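Local coordinates for protein fumarate lyase (Mesorhizobium sp., PDB 3C8T) that is of unknown specific function but belongs to the fumarate lyase superfamily of largely helical, four-chain enzymes, at residues Arg29-Glu34 / Leu81-Gln86; Asp118-Ile123 / Ala232-Phe237; Thr144-Arg149 / Ser253-Thr258; Pro408-Pro413 / Glu417-Leu422. All coordinates share one frame; numbering follows the deposited sequence.

Interaction 1. Residues Arg29-Glu34 / Leu81-Gln86; sequences RCVETE and LPLVEQ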
loop_
_atom_site.group_PDB
_atom_site.type_symbol
_atom_site.label_atom_id
_atom_site.label_comp_id
_atom_site.label_asym_id
_atom_site.label_seq_id
_atom_site.Cartn_x
_atom_site.Cartn_y
_atom_site.Cartn_z
ATOM N N ARG A 29 -13.591 5.887 -29.162
ATOM C CA ARG A 29 -12.811 7.108 -28.851
ATOM C C ARG A 29 -11.493 7.152 -29.621
ATOM O O ARG A 29 -11.037 8.227 -29.971
ATOM C CB ARG A 29 -12.491 7.260 -27.353
ATOM C CG ARG A 29 -13.639 7.086 -26.330
ATOM C CD ARG A 29 -15.021 7.553 -26.775
ATOM N NE ARG A 29 -15.153 9.004 -26.923
ATOM C CZ ARG A 29 -15.792 9.803 -26.062
ATOM N NH1 ARG A 29 -15.864 11.112 -26.285
ATOM N NH2 ARG A 29 -16.332 9.302 -24.964
ATOM N N CYS A 30 -10.896 5.979 -29.855
ATOM C CA CYS A 30 -9.706 5.828 -30.701
ATOM C C CYS A 30 -9.939 6.271 -32.136
ATOM O O CYS A 30 -9.139 7.040 -32.699
ATOM C CB CYS A 30 -9.152 4.400 -30.657
ATOM S SG CYS A 30 -8.237 3.949 -29.097
ATOM N N VAL A 31 -11.050 5.810 -32.720
ATOM C CA VAL A 31 -11.505 6.289 -34.022
ATOM C C VAL A 31 -11.772 7.798 -33.972
ATOM O O VAL A 31 -11.279 8.549 -34.840
ATOM C CB VAL A 31 -12.780 5.523 -34.492
ATOM C CG1 VAL A 31 -13.219 6.003 -35.852
ATOM C CG2 VAL A 31 -12.539 4.014 -34.505
ATOM N N GLU A 32 -12.520 8.252 -32.956
ATOM C CA GLU A 32 -12.799 9.685 -32.776
ATOM C C GLU A 32 -11.524 10.528 -32.828
ATOM O O GLU A 32 -11.481 11.564 -33.489
ATOM C CB GLU A 32 -13.642 9.946 -31.499
ATOM C CG GLU A 32 -13.754 11.417 -31.135
ATOM C CD GLU A 32 -14.584 11.716 -29.889
ATOM O OE1 GLU A 32 -15.133 10.774 -29.246
ATOM O OE2 GLU A 32 -14.693 12.930 -29.554
ATOM N N THR A 33 -10.470 10.056 -32.170
ATOM C CA THR A 33 -9.168 10.736 -32.111
ATOM C C THR A 33 -8.499 10.775 -33.496
ATOM O O THR A 33 -7.994 11.824 -33.906
ATOM C CB THR A 33 -8.267 10.009 -31.096
ATOM O OG1 THR A 33 -8.922 9.976 -29.817
ATOM C CG2 THR A 33 -6.846 10.648 -30.970
ATOM N N GLU A 34 -8.482 9.633 -34.198
ATOM C CA GLU A 34 -7.821 9.532 -35.513
ATOM C C GLU A 34 -8.500 10.434 -36.564
ATOM O O GLU A 34 -7.823 11.039 -37.394
ATOM C CB GLU A 34 -7.829 8.097 -36.011
ATOM C CG GLU A 34 -6.945 7.160 -35.206
ATOM C CD GLU A 34 -5.494 7.116 -35.693
ATOM O OE1 GLU A 34 -5.119 7.897 -36.601
ATOM O OE2 GLU A 34 -4.740 6.270 -35.169
ATOM N N LEU A 81 -2.682 -0.004 -34.166
ATOM C CA LEU A 81 -2.323 -0.207 -35.564
ATOM C C LEU A 81 -3.264 -1.174 -36.277
ATOM O O LEU A 81 -3.599 -0.911 -37.410
ATOM C CB LEU A 81 -0.815 -0.526 -35.752
ATOM C CG LEU A 81 0.106 0.659 -35.368
ATOM C CD1 LEU A 81 1.592 0.285 -35.412
ATOM C CD2 LEU A 81 -0.116 1.897 -36.223
ATOM N N PRO A 82 -3.712 -2.270 -35.612
ATOM C CA PRO A 82 -4.789 -3.071 -36.186
ATOM C C PRO A 82 -6.074 -2.267 -36.404
ATOM O O PRO A 82 -6.698 -2.375 -37.476
ATOM C CB PRO A 82 -5.013 -4.166 -35.127
ATOM C CG PRO A 82 -3.776 -4.252 -34.382
ATOM C CD PRO A 82 -3.234 -2.867 -34.343
ATOM N N LEU A 83 -6.472 -1.449 -35.429
ATOM C CA LEU A 83 -7.632 -0.598 -35.665
ATOM C C LEU A 83 -7.429 0.348 -36.885
ATOM O O LEU A 83 -8.360 0.552 -37.695
ATOM C CB LEU A 83 -8.046 0.176 -34.402
ATOM C CG LEU A 83 -8.981 1.358 -34.712
ATOM C CD1 LEU A 83 -10.380 0.883 -35.107
ATOM C CD2 LEU A 83 -9.018 2.331 -33.531
ATOM N N VAL A 84 -6.223 0.909 -37.032
ATOM C CA VAL A 84 -5.935 1.792 -38.189
ATOM C C VAL A 84 -6.030 1.001 -39.516
ATOM O O VAL A 84 -6.535 1.510 -40.507
ATOM C CB VAL A 84 -4.563 2.555 -38.034
ATOM C CG1 VAL A 84 -4.137 3.227 -39.329
ATOM C CG2 VAL A 84 -4.671 3.582 -36.933
ATOM N N GLU A 85 -5.568 -0.254 -39.499
ATOM C CA GLU A 85 -5.648 -1.119 -40.659
ATOM C C GLU A 85 -7.124 -1.348 -41.040
ATOM O O GLU A 85 -7.486 -1.208 -42.202
ATOM C CB GLU A 85 -4.923 -2.443 -40.397
ATOM C CG GLU A 85 -3.367 -2.341 -40.316
ATOM C CD GLU A 85 -2.715 -3.563 -39.601
ATOM O OE1 GLU A 85 -1.632 -3.406 -38.933
ATOM O OE2 GLU A 85 -3.299 -4.688 -39.695
ATOM N N GLN A 86 -7.978 -1.672 -40.068
ATOM C CA GLN A 86 -9.395 -1.891 -40.369
ATOM C C GLN A 86 -10.005 -0.592 -40.908
ATOM O O GLN A 86 -10.700 -0.583 -41.913
ATOM C CB GLN A 86 -10.164 -2.405 -39.145
ATOM C CG GLN A 86 -9.790 -3.828 -38.648
ATOM C CD GLN A 86 -10.791 -4.355 -37.627
ATOM O OE1 GLN A 86 -11.943 -3.914 -37.614
ATOM N NE2 GLN A 86 -10.372 -5.312 -36.780
#
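Helices 29-34 and 81-86 meet where V31 stands across from L83, their CA atoms 8.1 Å apart. The short axes come no closer than 11.0 Å and cross at -68°, so the two run steeply across each other and touch over a small patch through side chains alone. L83 gives the largest share of that patch. With CG anti to its backbone N (chi1 163°), its two methyls reach the other helix: CD2 packs on CB of C30 at 3.5 Å, while CD1 lies 3.9 Å from CG2 of V31. The V31 and L83 side chains cross at about a right angle, and CG2 of V31 meets both leucine methyls.

About a turn beyond C30 on the first helix, and at the residue after L83 on the second, the contact becomes mixed in character. The E34 chain bends at chi2 (-88°) and brings OE2 to 3.2 Å from CG2 of V84, a carboxylate oxygen close against a methyl. The same oxygen is hydrogen-bonded to ND1 of H99, which also touches V84, so this buried polar end has a partner.

Around the crossing, I80 and L87 of helix 80-91 extend the contact toward C30, V31 and E34, and F62 packs on L83. Helix 104-140 packs on helix 23-43, where I107 meets E34 and L114 meets T33, while helix 66-76 covers P82 and Q86 of the other helix.

Interaction 2. Residues Asp118-Ile123 / Ala232-Phe237; sequences DGLALI and AETVQF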
loop_
_atom_site.group_PDB
_atom_site.type_symbol
_atom_site.label_atom_id
_atom_site.label_comp_id
_atom_site.label_asym_id
_atom_site.label_seq_id
_atom_site.Cartn_x
_atom_site.Cartn_y
_atom_site.Cartn_z
ATOM N N ASP A 118 -15.869 11.814 -19.627
ATOM C CA ASP A 118 -17.155 11.186 -19.279
ATOM C C ASP A 118 -17.154 10.607 -17.847
ATOM O O ASP A 118 -18.123 10.747 -17.139
ATOM C CB ASP A 118 -17.536 10.084 -20.283
ATOM C CG ASP A 118 -17.706 10.612 -21.727
ATOM O OD1 ASP A 118 -17.695 11.857 -21.934
ATOM O OD2 ASP A 118 -17.845 9.767 -22.658
ATOM N N GLY A 119 -16.072 9.922 -17.456
ATOM C CA GLY A 119 -15.934 9.395 -16.084
ATOM C C GLY A 119 -16.094 10.484 -15.016
ATOM O O GLY A 119 -16.758 10.290 -14.011
ATOM N N LEU A 120 -15.472 11.629 -15.234
ATOM C CA LEU A 120 -15.528 12.701 -14.268
ATOM C C LEU A 120 -16.923 13.362 -14.219
ATOM O O LEU A 120 -17.319 13.851 -13.162
ATOM C CB LEU A 120 -14.426 13.750 -14.534
ATOM C CG LEU A 120 -13.014 13.414 -14.028
ATOM C CD1 LEU A 120 -12.090 14.527 -14.481
ATOM C CD2 LEU A 120 -12.967 13.283 -12.504
ATOM N N ALA A 121 -17.655 13.366 -15.333
ATOM C CA ALA A 121 -19.026 13.923 -15.313
ATOM C C ALA A 121 -19.953 13.028 -14.512
ATOM O O ALA A 121 -20.829 13.522 -13.781
ATOM C CB ALA A 121 -19.593 14.182 -16.753
ATOM N N LEU A 122 -19.740 11.721 -14.617
ATOM C CA LEU A 122 -20.517 10.769 -13.842
ATOM C C LEU A 122 -20.141 10.817 -12.346
ATOM O O LEU A 122 -21.018 10.783 -11.476
ATOM C CB LEU A 122 -20.365 9.355 -14.434
ATOM C CG LEU A 122 -21.016 8.213 -13.656
ATOM C CD1 LEU A 122 -22.541 8.512 -13.364
ATOM C CD2 LEU A 122 -20.840 6.898 -14.458
ATOM N N ILE A 123 -18.847 10.892 -12.041
ATOM C CA ILE A 123 -18.412 11.117 -10.657
ATOM C C ILE A 123 -19.015 12.408 -10.064
ATOM O O ILE A 123 -19.531 12.405 -8.955
ATOM C CB ILE A 123 -16.855 11.167 -10.546
ATOM C CG1 ILE A 123 -16.241 9.797 -10.878
ATOM C CG2 ILE A 123 -16.427 11.682 -9.176
ATOM C CD1 ILE A 123 -16.666 8.632 -9.961
ATOM N N ALA A 232 -2.398 10.356 -12.298
ATOM C CA ALA A 232 -2.257 9.948 -10.901
ATOM C C ALA A 232 -3.118 10.764 -9.918
ATOM O O ALA A 232 -3.771 10.172 -9.048
ATOM C CB ALA A 232 -0.786 9.962 -10.481
ATOM N N GLU A 233 -3.180 12.103 -10.091
ATOM C CA GLU A 233 -3.937 12.938 -9.161
ATOM C C GLU A 233 -5.414 12.673 -9.272
ATOM O O GLU A 233 -6.140 12.783 -8.283
ATOM C CB GLU A 233 -3.639 14.439 -9.286
ATOM C CG GLU A 233 -4.321 15.113 -10.412
ATOM C CD GLU A 233 -4.024 16.612 -10.437
ATOM O OE1 GLU A 233 -3.668 17.149 -11.538
ATOM O OE2 GLU A 233 -4.145 17.233 -9.349
ATOM N N THR A 234 -5.856 12.250 -10.450
ATOM C CA THR A 234 -7.269 11.929 -10.634
ATOM C C THR A 234 -7.668 10.712 -9.822
ATOM O O THR A 234 -8.710 10.702 -9.165
ATOM C CB THR A 234 -7.598 11.717 -12.119
ATOM O OG1 THR A 234 -7.268 12.912 -12.799
ATOM C CG2 THR A 234 -9.093 11.434 -12.327
ATOM N N VAL A 235 -6.842 9.673 -9.854
ATOM C CA VAL A 235 -7.168 8.474 -9.059
ATOM C C VAL A 235 -6.965 8.704 -7.543
ATOM O O VAL A 235 -7.694 8.147 -6.718
ATOM C CB VAL A 235 -6.344 7.302 -9.547
ATOM C CG1 VAL A 235 -6.658 6.014 -8.748
ATOM C CG2 VAL A 235 -6.590 7.119 -11.072
ATOM N N GLN A 236 -5.960 9.493 -7.184
ATOM C CA GLN A 236 -5.769 9.919 -5.808
ATOM C C GLN A 236 -7.023 10.599 -5.293
ATOM O O GLN A 236 -7.431 10.324 -4.172
ATOM C CB GLN A 236 -4.571 10.847 -5.647
ATOM C CG GLN A 236 -3.196 10.193 -5.756
ATOM C CD GLN A 236 -2.100 11.070 -5.099
ATOM O OE1 GLN A 236 -1.407 10.625 -4.176
ATOM N NE2 GLN A 236 -1.978 12.329 -5.545
ATOM N N PHE A 237 -7.618 11.467 -6.127
ATOM C CA PHE A 237 -8.842 12.150 -5.821
ATOM C C PHE A 237 -9.983 11.128 -5.610
ATOM O O PHE A 237 -10.743 11.243 -4.665
ATOM C CB PHE A 237 -9.206 13.181 -6.913
ATOM C CG PHE A 237 -10.681 13.680 -6.821
ATOM C CD1 PHE A 237 -11.063 14.598 -5.839
ATOM C CD2 PHE A 237 -11.661 13.146 -7.635
ATOM C CE1 PHE A 237 -12.390 15.014 -5.715
ATOM C CE2 PHE A 237 -12.999 13.554 -7.536
ATOM C CZ PHE A 237 -13.356 14.495 -6.565
#
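I123 and F237 meet with the isoleucine at the rim of the phenyl ring: CG2 lies 4.2 Å from CE2, near the ring plane, so a branch methyl abuts the edge and does not cover a face. At chi1 165° the ring of F237 is swung to the side opposite the main-chain N, and it stretches over to helix 118-123. The second pair sits about one turn earlier on both helices. Here L120 turns the end of its chain inward, and its CD2 comes 4.3 Å from CG2 of T234. The CA atoms of L120 and T234 are 9.1 Å apart and those of I123 and F237 10.8 Å.

F329 of helix 315-344 touches both I123 and T234, and I181 of helix 160-185 packs on T234 and F237, so the small patch belongs to a larger core of long helices. On another side of helix 229-255, L240 of the second subunit packs on Q236.

The contact between the two segments is wholly van der Waals. T234 offers its methyl to L120 while its hydroxyl OG1 is hydrogen-bonded to O of A230 in its own helix, which allows a polar residue to serve as a buried apolar partner.

Interaction 3. Residues Thr144-Arg149 / Ser253-Thr258; sequences TPMAGR and SIMMTT
M146 and M255 touch through their terminal methyls, CE to CE at 3.6 Å, and this apolar meeting is the main contact between strand 145-149 and the C-terminal part of helix 229-255. The two methionine side chains cross at about a right angle. In M146 the CG sits between the backbone N and the carbonyl carbon (chi1 70°), and both methionines bend at chi3, which turns each methyl toward the other; the methyl of M146 also comes to 4.2 Å from SD of M255. M353 of helix 350-357 and V263 pack on M255 nearby.

A looser contact adds a charged group. NH1 of R149 lies 4.4 Å from CG of M255, so the guanidinium passes obliquely by the methionine stem. Its charge is answered elsewhere: NH2 forms salt bridges with E262 and with E259 of the third subunit, and F311 of the second subunit makes a cation-pi contact with the same arginine.

Hydrogen bonding within 253-258 ties T257 back to I254. O of I254 accepts both from N of T257 and from its OG1, the hydroxyl lying 2.7 Å away in the carbonyl plane on a lone pair.

Strand 145-150 is the central strand of a small antiparallel sheet, flanked by strands 153-155 and 157-159. The contact thus joins that sheet to one end of a long core helix at a place where three subunits converge, consistent with the tetrameric architecture of the fumarate lyase superfamily.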
loop_
_atom_site.group_PDB
_atom_site.type_symbol
_atom_site.label_atom_id
_atom_site.label_comp_id
_atom_site.label_asym_id
_atom_site.label_seq_id
_atom_site.Cartn_x
_atom_site.Cartn_y
_atom_site.Cartn_z
ATOM N N THR A 144 -32.442 16.791 16.098
ATOM C CA THR A 144 -32.559 15.435 16.636
ATOM C C THR A 144 -31.358 15.110 17.582
ATOM O O THR A 144 -30.212 14.848 17.099
ATOM C CB THR A 144 -32.606 14.420 15.482
ATOM O OG1 THR A 144 -33.496 14.881 14.441
ATOM C CG2 THR A 144 -33.059 13.017 15.975
ATOM N N PRO A 145 -31.585 15.112 18.923
ATOM C CA PRO A 145 -30.436 14.879 19.814
ATOM C C PRO A 145 -30.011 13.406 19.868
ATOM O O PRO A 145 -30.822 12.490 19.644
ATOM C CB PRO A 145 -30.926 15.343 21.185
ATOM C CG PRO A 145 -32.427 15.437 21.085
ATOM C CD PRO A 145 -32.852 15.241 19.670
ATOM N N MET A 146 -28.729 13.203 20.130
ATOM C CA MET A 146 -28.116 11.875 20.230
ATOM C C MET A 146 -26.797 12.014 21.012
ATOM O O MET A 146 -26.297 13.124 21.195
ATOM C CB MET A 146 -27.866 11.265 18.830
ATOM C CG MET A 146 -26.749 11.943 17.967
ATOM S SD MET A 146 -26.613 11.105 16.346
ATOM C CE MET A 146 -25.945 9.492 16.815
ATOM N N ALA A 147 -26.227 10.898 21.453
ATOM C CA ALA A 147 -24.895 10.939 22.071
ATOM C C ALA A 147 -23.798 11.171 21.001
ATOM O O ALA A 147 -23.748 10.448 19.995
ATOM C CB ALA A 147 -24.654 9.652 22.844
ATOM N N GLY A 148 -22.968 12.210 21.197
ATOM C CA GLY A 148 -21.646 12.312 20.593
ATOM C C GLY A 148 -20.744 11.195 21.109
ATOM O O GLY A 148 -20.810 10.846 22.293
ATOM N N ARG A 149 -19.913 10.615 20.237
ATOM C CA ARG A 149 -19.001 9.548 20.667
ATOM C C ARG A 149 -17.524 9.810 20.318
ATOM O O ARG A 149 -17.180 10.161 19.177
ATOM C CB ARG A 149 -19.456 8.191 20.100
ATOM C CG ARG A 149 -20.843 7.766 20.565
ATOM C CD ARG A 149 -21.373 6.597 19.816
ATOM N NE ARG A 149 -22.645 6.116 20.379
ATOM C CZ ARG A 149 -23.857 6.310 19.827
ATOM N NH1 ARG A 149 -23.993 6.982 18.677
ATOM N NH2 ARG A 149 -24.947 5.846 20.448
ATOM N N SER A 253 -22.794 1.781 10.013
ATOM C CA SER A 253 -22.790 0.351 10.367
ATOM C C SER A 253 -22.653 0.143 11.870
ATOM O O SER A 253 -23.226 -0.787 12.423
ATOM C CB SER A 253 -21.759 -0.449 9.562
ATOM O OG SER A 253 -20.476 -0.079 9.910
ATOM N N ILE A 254 -21.926 1.030 12.546
ATOM C CA ILE A 254 -21.795 0.941 14.001
ATOM C C ILE A 254 -23.101 1.429 14.680
ATOM O O ILE A 254 -23.574 0.828 15.623
ATOM C CB ILE A 254 -20.576 1.689 14.528
ATOM C CG1 ILE A 254 -19.265 1.052 13.989
ATOM C CG2 ILE A 254 -20.685 1.791 16.095
ATOM C CD1 ILE A 254 -17.930 1.858 14.361
ATOM N N MET A 255 -23.740 2.444 14.133
ATOM C CA MET A 255 -25.039 2.841 14.687
ATOM C C MET A 255 -26.130 1.728 14.476
ATOM O O MET A 255 -27.168 1.755 15.142
ATOM C CB MET A 255 -25.474 4.215 14.128
ATOM C CG MET A 255 -24.655 5.445 14.632
ATOM S SD MET A 255 -25.008 6.949 13.626
ATOM C CE MET A 255 -26.648 7.227 14.097
ATOM N N MET A 256 -25.876 0.762 13.581
ATOM C CA MET A 256 -26.774 -0.421 13.366
ATOM C C MET A 256 -26.538 -1.586 14.311
ATOM O O MET A 256 -27.269 -2.587 14.284
ATOM C CB MET A 256 -26.740 -0.905 11.906
ATOM C CG MET A 256 -27.474 0.034 10.910
ATOM S SD MET A 256 -27.445 -0.503 9.159
ATOM C CE MET A 256 -28.446 -1.973 9.215
ATOM N N THR A 257 -25.504 -1.457 15.149
ATOM C CA THR A 257 -25.236 -2.393 16.225
ATOM C C THR A 257 -26.533 -2.615 17.005
ATOM O O THR A 257 -27.234 -1.670 17.318
ATOM C CB THR A 257 -24.109 -1.846 17.149
ATOM O OG1 THR A 257 -22.911 -1.629 16.385
ATOM C CG2 THR A 257 -23.750 -2.831 18.276
ATOM N N THR A 258 -26.846 -3.865 17.311
ATOM C CA THR A 258 -28.068 -4.215 18.040
ATOM C C THR A 258 -28.381 -3.290 19.249
ATOM O O THR A 258 -29.459 -2.723 19.353
ATOM C CB THR A 258 -27.988 -5.684 18.494
ATOM O OG1 THR A 258 -27.840 -6.513 17.330
ATOM C CG2 THR A 258 -29.284 -6.069 19.283
#

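Interaction 4. Residues Pro408-Pro413 / Glu417-Leu422; sequences PEVAKP and EALRDL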
loop_
_atom_site.group_PDB
_atom_site.type_symbol
_atom_site.label_atom_id
_atom_site.label_comp_id
_atom_site.label_asym_id
_atom_site.label_seq_id
_atom_site.Cartn_x
_atom_site.Cartn_y
_atom_site.Cartn_z
ATOM N N PRO A 408 -24.536 19.342 49.293
ATOM C CA PRO A 408 -24.894 20.777 49.451
ATOM C C PRO A 408 -23.932 21.781 48.795
ATOM O O PRO A 408 -24.338 22.902 48.470
ATOM C CB PRO A 408 -24.956 20.967 50.989
ATOM C CG PRO A 408 -25.165 19.549 51.533
ATOM C CD PRO A 408 -24.316 18.693 50.607
ATOM N N GLU A 409 -22.675 21.383 48.605
ATOM C CA GLU A 409 -21.701 22.232 47.926
ATOM C C GLU A 409 -22.044 22.449 46.428
ATOM O O GLU A 409 -21.446 23.304 45.775
ATOM C CB GLU A 409 -20.274 21.674 48.116
ATOM C CG GLU A 409 -19.960 20.311 47.458
ATOM C CD GLU A 409 -20.229 19.091 48.361
ATOM O OE1 GLU A 409 -19.385 18.157 48.342
ATOM O OE2 GLU A 409 -21.265 19.051 49.081
ATOM N N VAL A 410 -23.003 21.674 45.899
ATOM C CA VAL A 410 -23.553 21.914 44.558
ATOM C C VAL A 410 -25.025 22.348 44.630
ATOM O O VAL A 410 -25.416 23.340 44.003
ATOM C CB VAL A 410 -23.523 20.640 43.641
ATOM C CG1 VAL A 410 -23.516 21.032 42.139
ATOM C CG2 VAL A 410 -22.378 19.743 43.982
ATOM N N ALA A 411 -25.838 21.563 45.341
ATOM C CA ALA A 411 -27.287 21.783 45.425
ATOM C C ALA A 411 -27.657 23.191 45.908
ATOM O O ALA A 411 -28.483 23.862 45.275
ATOM C CB ALA A 411 -27.939 20.731 46.275
ATOM N N LYS A 412 -27.009 23.663 46.981
ATOM C CA LYS A 412 -27.335 24.992 47.546
ATOM C C LYS A 412 -26.960 26.149 46.600
ATOM O O LYS A 412 -27.810 27.003 46.316
ATOM C CB LYS A 412 -26.761 25.178 48.977
ATOM N N PRO A 413 -25.699 26.196 46.096
ATOM C CA PRO A 413 -25.466 27.293 45.141
ATOM C C PRO A 413 -26.340 27.243 43.854
ATOM O O PRO A 413 -26.773 28.282 43.386
ATOM C CB PRO A 413 -23.967 27.182 44.806
ATOM C CG PRO A 413 -23.574 25.805 45.238
ATOM C CD PRO A 413 -24.484 25.400 46.337
ATOM N N GLU A 417 -33.840 22.747 40.926
ATOM C CA GLU A 417 -34.478 22.939 39.624
ATOM C C GLU A 417 -33.359 23.085 38.564
ATOM O O GLU A 417 -33.325 22.351 37.588
ATOM C CB GLU A 417 -35.393 24.168 39.651
ATOM C CG GLU A 417 -36.404 24.218 38.469
ATOM C CD GLU A 417 -37.500 23.114 38.551
ATOM O OE1 GLU A 417 -38.157 22.841 37.515
ATOM O OE2 GLU A 417 -37.705 22.522 39.645
ATOM N N ALA A 418 -32.444 24.026 38.785
ATOM C CA ALA A 418 -31.262 24.172 37.920
ATOM C C ALA A 418 -30.502 22.827 37.711
ATOM O O ALA A 418 -30.096 22.531 36.592
ATOM C CB ALA A 418 -30.313 25.241 38.481
ATOM N N LEU A 419 -30.344 22.023 38.776
ATOM C CA LEU A 419 -29.688 20.705 38.664
ATOM C C LEU A 419 -30.418 19.735 37.728
ATOM O O LEU A 419 -29.765 19.059 36.910
ATOM C CB LEU A 419 -29.466 20.050 40.048
ATOM C CG LEU A 419 -28.257 20.576 40.832
ATOM C CD1 LEU A 419 -28.170 19.914 42.208
ATOM C CD2 LEU A 419 -26.937 20.368 40.006
ATOM N N ARG A 420 -31.747 19.669 37.861
ATOM C CA ARG A 420 -32.612 18.960 36.912
ATOM C C ARG A 420 -32.405 19.416 35.459
ATOM O O ARG A 420 -32.251 18.584 34.576
ATOM C CB ARG A 420 -34.094 19.130 37.274
ATOM C CG ARG A 420 -34.455 18.433 38.498
ATOM C CD ARG A 420 -35.918 18.560 38.750
ATOM N NE ARG A 420 -36.245 17.916 40.016
ATOM C CZ ARG A 420 -36.403 16.606 40.171
ATOM N NH1 ARG A 420 -36.274 15.765 39.137
ATOM N NH2 ARG A 420 -36.698 16.140 41.372
ATOM N N ASP A 421 -32.405 20.730 35.230
ATOM C CA ASP A 421 -32.161 21.303 33.890
ATOM C C ASP A 421 -30.746 20.939 33.322
ATOM O O ASP A 421 -30.604 20.511 32.175
ATOM C CB ASP A 421 -32.365 22.828 33.938
ATOM C CG ASP A 421 -33.848 23.227 34.156
ATOM O OD1 ASP A 421 -34.733 22.342 33.974
ATOM O OD2 ASP A 421 -34.119 24.421 34.500
ATOM N N LEU A 422 -29.727 21.094 34.153
ATOM C CA LEU A 422 -28.326 20.884 33.756
ATOM C C LEU A 422 -27.972 19.416 33.502
ATOM O O LEU A 422 -27.072 19.127 32.722
ATOM C CB LEU A 422 -27.371 21.468 34.804
ATOM C CG LEU A 422 -27.416 22.996 34.938
ATOM C CD1 LEU A 422 -26.821 23.440 36.275
ATOM C CD2 LEU A 422 -26.715 23.666 33.762
#
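L419 reaches helix 408-413 because its CG lies anti to the carbonyl carbon (chi1 -79°) and its chi2 is extended at 177°, a combination that holds the forked end well out from the helix. On the opposing side, V410 has CG1 anti to its backbone N (chi1 -156°), and it is this branch that faces the leucine. The valine and leucine side chains cross at about a right angle.

The leucine fork is shared between two neighbours. CD2 approaches CG1 of V410 at 4.1 Å, methyl to methyl. CD1 settles against A411 and comes nearer to the backbone there than to the side chain: it is 3.8 Å from CA and 4.2 Å from CB. The small alanine lets L419 lie close to the main chain, and the CA atoms of A411 and L419 are 7.3 Å apart. The contact is entirely apolar, and L419 contributes more of the buried surface than either of its partners.

Other helices extend this patch. V369 and L373 of helix 366-377 and I385 of helix 379-395 pack on V410, while F401 and L404 of helix 400-404 touch L419. L414, at the end of helix 408-414, meets both L419 and L422.

Helices 408-414 and 416-422 follow one another almost without a break, so the contact is that of two short successive helices joined by a tight turn, with L419 of the second packing back on the first. It lies in the helical C-terminal region that matches the adenylosuccinate lyase C-terminus family, far from the centre of the chain.

Interactions 1 and 2 are joined: a salt bridge between NH2 of R29 and OD2 of D118 ties helix 23-43 to helix 104-140. Interactions 2 and 3 share helix 229-255, both touch the second subunit, and their touching residues are all buried. Interaction 2, nearest the chain's centre, is purely apolar, whereas interaction 3 sets a methionine pair beside an arginine held by charges from two subunits. Interactions 1 and 4 include partly exposed residues (V31, V84; A411) and lie on opposite sides of the chain's centre, their centres about 81 Å apart, and no other chain of the assembly touches their segments; interaction 1 places a carboxylate against a methyl, interaction 4 is aliphatic and more peripheral.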